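3-dehydroquinate dehydratase (Thermus thermophilus, PDB 2UYG) probably catalyses the trans-dehydration of 3-dehydroquinate to 3-dehydroshikimate through an enolate intermediate, the third step of chorismate biosynthesis, as a homododecamer. Local coordinates at residues A[57-62]-A[85-90]; A[121-126]-A[131-136]. One frame throughout, in Å; residues are numbered along the deposited sequence.

Contact 1: residues A[57-62]-A[85-90]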
loop_
_atom_site.group_PDB
_atom_site.type_symbol
_atom_site.label_atom_id
_atom_site.label_comp_id
_atom_site.label_asym_id
_atom_site.label_seq_id
_atom_site.Cartn_x
_atom_site.Cartn_y
_atom_site.Cartn_z
ATOM N N GLU A 57 -4.999 -28.654 18.468
ATOM C CA GLU A 57 -4.675 -29.894 19.136
ATOM C C GLU A 57 -5.170 -31.069 18.308
ATOM O O GLU A 57 -4.405 -31.970 18.081
ATOM C CB GLU A 57 -5.176 -29.925 20.585
ATOM C CG GLU A 57 -4.300 -29.028 21.404
ATOM C CD GLU A 57 -4.530 -28.988 22.889
ATOM O OE1 GLU A 57 -5.642 -29.213 23.360
ATOM O OE2 GLU A 57 -3.545 -28.624 23.570
ATOM N N TRP A 58 -6.394 -31.008 17.789
ATOM C CA TRP A 58 -6.896 -32.076 16.936
ATOM C C TRP A 58 -6.066 -32.239 15.654
ATOM O O TRP A 58 -5.810 -33.386 15.185
ATOM C CB TRP A 58 -8.324 -31.799 16.567
ATOM C CG TRP A 58 -9.330 -31.970 17.628
ATOM C CD1 TRP A 58 -9.274 -32.889 18.719
ATOM C CD2 TRP A 58 -10.660 -31.427 17.646
ATOM N NE1 TRP A 58 -10.456 -32.839 19.414
ATOM C CE2 TRP A 58 -11.327 -31.968 18.791
ATOM C CE3 TRP A 58 -11.350 -30.444 16.839
ATOM C CZ2 TRP A 58 -12.622 -31.522 19.208
ATOM C CZ3 TRP A 58 -12.630 -30.048 17.191
ATOM C CH2 TRP A 58 -13.292 -30.609 18.349
ATOM N N VAL A 59 -5.627 -31.163 15.014
ATOM C CA VAL A 59 -4.787 -31.462 13.874
ATOM C C VAL A 59 -3.505 -32.084 14.357
ATOM O O VAL A 59 -3.068 -33.105 13.793
ATOM C CB VAL A 59 -4.633 -30.340 12.711
ATOM C CG1 VAL A 59 -5.764 -29.374 12.615
ATOM C CG2 VAL A 59 -3.296 -29.807 12.652
ATOM N N GLN A 60 -2.975 -31.589 15.480
ATOM C CA GLN A 60 -1.652 -32.056 15.943
ATOM C C GLN A 60 -1.646 -33.551 16.265
ATOM O O GLN A 60 -0.693 -34.296 15.857
ATOM C CB GLN A 60 -1.187 -31.289 17.191
ATOM C CG GLN A 60 -0.662 -29.898 17.021
ATOM C CD GLN A 60 -0.418 -29.194 18.386
ATOM O OE1 GLN A 60 -0.717 -29.730 19.443
ATOM N NE2 GLN A 60 0.081 -28.018 18.339
ATOM N N GLN A 61 -2.655 -33.993 17.007
ATOM C CA GLN A 61 -2.658 -35.361 17.626
ATOM C C GLN A 61 -3.252 -36.341 16.546
ATOM O O GLN A 61 -3.189 -37.520 16.720
ATOM C CB GLN A 61 -3.518 -35.350 18.976
ATOM C CG GLN A 61 -3.143 -36.250 20.348
ATOM C CD GLN A 61 -2.280 -35.425 21.463
ATOM O OE1 GLN A 61 -1.083 -35.135 21.256
ATOM N NE2 GLN A 61 -2.922 -35.031 22.581
ATOM N N ALA A 62 -3.850 -35.878 15.445
ATOM C CA ALA A 62 -4.563 -36.781 14.525
ATOM C C ALA A 62 -3.824 -38.071 14.045
ATOM O O ALA A 62 -4.408 -39.179 14.026
ATOM C CB ALA A 62 -5.115 -36.042 13.343
ATOM N N LEU A 85 -1.983 -22.799 10.836
ATOM C CA LEU A 85 -0.993 -23.148 9.797
ATOM C C LEU A 85 0.157 -23.920 10.394
ATOM O O LEU A 85 0.598 -24.842 9.832
ATOM C CB LEU A 85 -0.354 -21.871 9.238
ATOM C CG LEU A 85 0.317 -21.759 7.893
ATOM C CD1 LEU A 85 1.492 -20.705 7.904
ATOM C CD2 LEU A 85 0.595 -23.025 7.096
ATOM N N ASP A 86 0.730 -23.428 11.472
ATOM C CA ASP A 86 1.933 -24.074 11.980
ATOM C C ASP A 86 1.563 -25.503 12.467
ATOM O O ASP A 86 2.353 -26.423 12.359
ATOM C CB ASP A 86 2.574 -23.249 13.109
ATOM C CG ASP A 86 3.579 -22.249 12.624
ATOM O OD1 ASP A 86 3.870 -22.239 11.409
ATOM O OD2 ASP A 86 4.172 -21.376 13.384
ATOM N N ALA A 87 0.358 -25.649 13.005
ATOM C CA ALA A 87 -0.126 -26.949 13.462
ATOM C C ALA A 87 -0.128 -27.891 12.282
ATOM O O ALA A 87 0.378 -28.985 12.419
ATOM C CB ALA A 87 -1.477 -26.867 14.013
ATOM N N ILE A 88 -0.664 -27.446 11.118
ATOM C CA ILE A 88 -0.732 -28.373 10.021
ATOM C C ILE A 88 0.641 -28.788 9.487
ATOM O O ILE A 88 0.824 -29.955 9.073
ATOM C CB ILE A 88 -1.775 -28.023 8.878
ATOM C CG1 ILE A 88 -1.112 -27.784 7.583
ATOM C CG2 ILE A 88 -2.973 -27.063 9.228
ATOM C CD1 ILE A 88 -1.490 -28.816 6.682
ATOM N N ARG A 89 1.586 -27.842 9.527
ATOM C CA ARG A 89 2.954 -28.075 9.070
ATOM C C ARG A 89 3.702 -28.994 10.038
ATOM O O ARG A 89 4.631 -29.682 9.633
ATOM C CB ARG A 89 3.771 -26.766 8.929
ATOM C CG ARG A 89 3.616 -25.982 7.570
ATOM C CD ARG A 89 4.717 -26.343 6.534
ATOM N NE ARG A 89 4.428 -27.524 5.634
ATOM C CZ ARG A 89 4.851 -28.818 5.816
ATOM N NH1 ARG A 89 4.517 -29.763 4.912
ATOM N NH2 ARG A 89 5.559 -29.191 6.900
ATOM N N ALA A 90 3.273 -29.038 11.305
ATOM C CA ALA A 90 4.050 -29.693 12.341
ATOM C C ALA A 90 3.727 -31.137 12.437
ATOM O O ALA A 90 4.262 -31.742 13.320
ATOM C CB ALA A 90 3.815 -29.046 13.683
#

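Contact 2: residues A[121-126]-A[131-136]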
loop_
_atom_site.group_PDB
_atom_site.type_symbol
_atom_site.label_atom_id
_atom_site.label_comp_id
_atom_site.label_asym_id
_atom_site.label_seq_id
_atom_site.Cartn_x
_atom_site.Cartn_y
_atom_site.Cartn_z
ATOM N N GLY A 121 -4.500 -29.331 -0.947
ATOM C CA GLY A 121 -5.306 -28.554 -1.880
ATOM C C GLY A 121 -6.434 -27.893 -1.185
ATOM O O GLY A 121 -6.558 -28.039 0.074
ATOM N N ILE A 122 -7.238 -27.200 -1.999
ATOM C CA ILE A 122 -8.356 -26.436 -1.538
ATOM C C ILE A 122 -9.567 -26.618 -2.388
ATOM O O ILE A 122 -9.493 -26.661 -3.625
ATOM C CB ILE A 122 -7.949 -24.903 -1.287
ATOM C CG1 ILE A 122 -9.147 -24.034 -0.888
ATOM C CG2 ILE A 122 -7.183 -24.333 -2.402
ATOM C CD1 ILE A 122 -8.700 -22.777 -0.107
ATOM N N VAL A 123 -10.710 -26.805 -1.724
ATOM C CA VAL A 123 -11.933 -26.878 -2.422
ATOM C C VAL A 123 -12.964 -25.985 -1.857
ATOM O O VAL A 123 -13.337 -26.048 -0.681
ATOM C CB VAL A 123 -12.450 -28.352 -2.831
ATOM C CG1 VAL A 123 -11.606 -29.445 -2.417
ATOM C CG2 VAL A 123 -13.856 -28.518 -2.635
ATOM N N SER A 124 -13.450 -25.081 -2.673
ATOM C CA SER A 124 -14.544 -24.280 -2.124
ATOM C C SER A 124 -15.613 -23.657 -3.009
ATOM O O SER A 124 -15.380 -23.361 -4.142
ATOM C CB SER A 124 -13.914 -23.204 -1.250
ATOM O OG SER A 124 -13.303 -22.257 -2.042
ATOM N N GLY A 125 -16.821 -23.519 -2.434
ATOM C CA GLY A 125 -17.986 -22.961 -3.115
ATOM C C GLY A 125 -19.107 -23.946 -3.394
ATOM O O GLY A 125 -20.126 -23.578 -3.875
ATOM N N PHE A 126 -18.879 -25.225 -3.144
ATOM C CA PHE A 126 -19.798 -26.268 -3.518
ATOM C C PHE A 126 -20.745 -26.624 -2.415
ATOM O O PHE A 126 -21.347 -27.660 -2.467
ATOM C CB PHE A 126 -18.987 -27.511 -4.000
ATOM C CG PHE A 126 -17.956 -27.162 -4.985
ATOM C CD1 PHE A 126 -16.646 -27.110 -4.647
ATOM C CD2 PHE A 126 -18.309 -26.778 -6.232
ATOM C CE1 PHE A 126 -15.679 -26.693 -5.541
ATOM C CE2 PHE A 126 -17.402 -26.398 -7.123
ATOM C CZ PHE A 126 -16.041 -26.300 -6.777
ATOM N N TYR A 131 -17.052 -31.007 0.861
ATOM C CA TYR A 131 -16.587 -32.124 1.729
ATOM C C TYR A 131 -16.520 -33.397 0.960
ATOM O O TYR A 131 -15.507 -34.165 0.986
ATOM C CB TYR A 131 -17.440 -32.287 3.026
ATOM C CG TYR A 131 -17.293 -31.136 3.969
ATOM C CD1 TYR A 131 -17.912 -29.870 3.695
ATOM C CD2 TYR A 131 -16.592 -31.272 5.191
ATOM C CE1 TYR A 131 -17.778 -28.746 4.610
ATOM C CE2 TYR A 131 -16.510 -30.191 6.100
ATOM C CZ TYR A 131 -17.087 -28.937 5.788
ATOM O OH TYR A 131 -16.978 -27.939 6.697
ATOM N N LYS A 132 -17.562 -33.612 0.192
ATOM C CA LYS A 132 -17.586 -34.782 -0.748
ATOM C C LYS A 132 -16.389 -34.888 -1.593
ATOM O O LYS A 132 -15.728 -35.971 -1.693
ATOM C CB LYS A 132 -18.775 -34.685 -1.706
ATOM C CG LYS A 132 -19.473 -35.982 -1.906
ATOM C CD LYS A 132 -19.297 -36.686 -3.190
ATOM C CE LYS A 132 -20.631 -36.905 -3.843
ATOM N NZ LYS A 132 -20.792 -38.275 -4.156
ATOM N N LEU A 133 -16.134 -33.790 -2.298
ATOM C CA LEU A 133 -15.023 -33.821 -3.214
ATOM C C LEU A 133 -13.669 -34.069 -2.527
ATOM O O LEU A 133 -12.754 -34.750 -3.127
ATOM C CB LEU A 133 -14.895 -32.536 -4.057
ATOM C CG LEU A 133 -16.016 -31.816 -4.815
ATOM C CD1 LEU A 133 -15.467 -30.813 -5.849
ATOM C CD2 LEU A 133 -17.154 -32.577 -5.331
ATOM N N ALA A 134 -13.521 -33.519 -1.298
ATOM C CA ALA A 134 -12.287 -33.799 -0.525
ATOM C C ALA A 134 -12.154 -35.309 -0.279
ATOM O O ALA A 134 -11.083 -35.842 -0.340
ATOM C CB ALA A 134 -12.283 -33.059 0.824
ATOM N N LEU A 135 -13.262 -35.960 0.034
ATOM C CA LEU A 135 -13.246 -37.424 0.300
ATOM C C LEU A 135 -12.905 -38.244 -0.942
ATOM O O LEU A 135 -12.097 -39.168 -0.873
ATOM C CB LEU A 135 -14.539 -37.854 0.970
ATOM C CG LEU A 135 -14.726 -37.235 2.364
ATOM C CD1 LEU A 135 -16.139 -37.420 2.908
ATOM C CD2 LEU A 135 -13.675 -37.725 3.390
ATOM N N VAL A 136 -13.345 -37.812 -2.110
ATOM C CA VAL A 136 -12.988 -38.541 -3.348
ATOM C C VAL A 136 -11.531 -38.452 -3.622
ATOM O O VAL A 136 -10.848 -39.477 -3.912
ATOM C CB VAL A 136 -13.882 -38.156 -4.593
ATOM C CG1 VAL A 136 -14.098 -36.767 -4.632
ATOM C CG2 VAL A 136 -13.223 -38.578 -5.941
#

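Contact 1: residues A[57-62]-A[85-90]
The amide of Gln-60 is held from across a subunit interface, NE2 donating to Asn-9 OD1 and OE1 accepting from Asn-11 ND2, both of the second subunit, while Gln-60 CG packs 4.3 Å from Ala-87 CB. Bonds at both ends satisfy this buried amide and are consistent with its modelled orientation. The closer packing comes from Val-59. Val-59 CG2 stands 3.7 Å from Ala-87 CB, equally near Ala-87 C, and 3.9 Å from Ile-88 N, resting on the backbone as well as on the methyl. CG1 takes the place beside the backbone N (chi1 -25°, well short of a staggered value), and CG2 is thereby turned to the neighbouring helix. Ile-88 joins more loosely, its CG2 lying 4.4 Å from Val-59 CG2. The axes of 57-61 and 85-89 approach to 8.7 Å at 11°, so these parts of the two helices run side by side against the parallel sheet, where Val-59 also touches Leu-5 and Ile-88 touches Leu-72. Next to Ala-87, Asp-86, a predicted substrate-binding residue, forms a salt bridge with Arg-110 of the second subunit. No hydrogen bond joins the two segments, which meet by van der Waals packing; the side-chain polar bonds of Gln-60 and Asp-86 go to the second subunit.

Contact 2: residues A[121-126]-A[131-136]
Leu-133, Val-123 and Phe-126 bury most of the surface here, and one methyl, Leu-133 CD1, makes both close contacts. Leu-133 CD1 sits 4.0 Å above the plane of the Phe-126 ring, displaced toward the rim, and 4.1 Å from Phe-126 CD1. From the strand, Val-123 CG2 reaches Leu-133 CD1 at 4.3 Å. The leucine side chain crosses that of Phe-126 at about a right angle, and its CD1 branch is the part over the ring face. On Phe-126, CG lies beside the backbone N and opposite the carbonyl carbon (chi1 -49°), which directs the ring toward Leu-133. The turn that brings it there passes through Gly-125, at backbone angles (112°/-8°) that glycine tolerates. Val-123 and Ala-134 have the nearest CA atoms, 7.2 Å apart. Strand 121-124 bonds through its backbone to Glu-97 and His-99, while its other edge forms an antiparallel ladder with the third subunit; Tyr-137 of that subunit also meets the Phe-126 ring. With no hydrogen bond between the segments, the last strand and last helix are joined by dispersion and burial, in a core that runs on into the oligomer interface.

Both contacts are buried, with nearly equal interfaces of 149 and 150 Å², and neither has a hydrogen bond between its segments. They share no helix or strand and lie on opposite sides of the chain's centre, their own centres 20 Å apart. Contact 1 pairs two helices, whereas contact 2 lays the C-terminal helix on the strand 121-124, outermost within the chain; the parallel sheet backs the helices of contact 1 and supplies one partner of contact 2, consistent with the family's flavodoxin-like architecture. Contact 1 meets through valine, alanine, isoleucine and the aliphatic part of a glutamine; contact 2 through a leucine, a strand valine and a ring from the following loop. Side-chain polar bonds to the second subunit flank contact 1, and sheet continuation into the third borders contact 2.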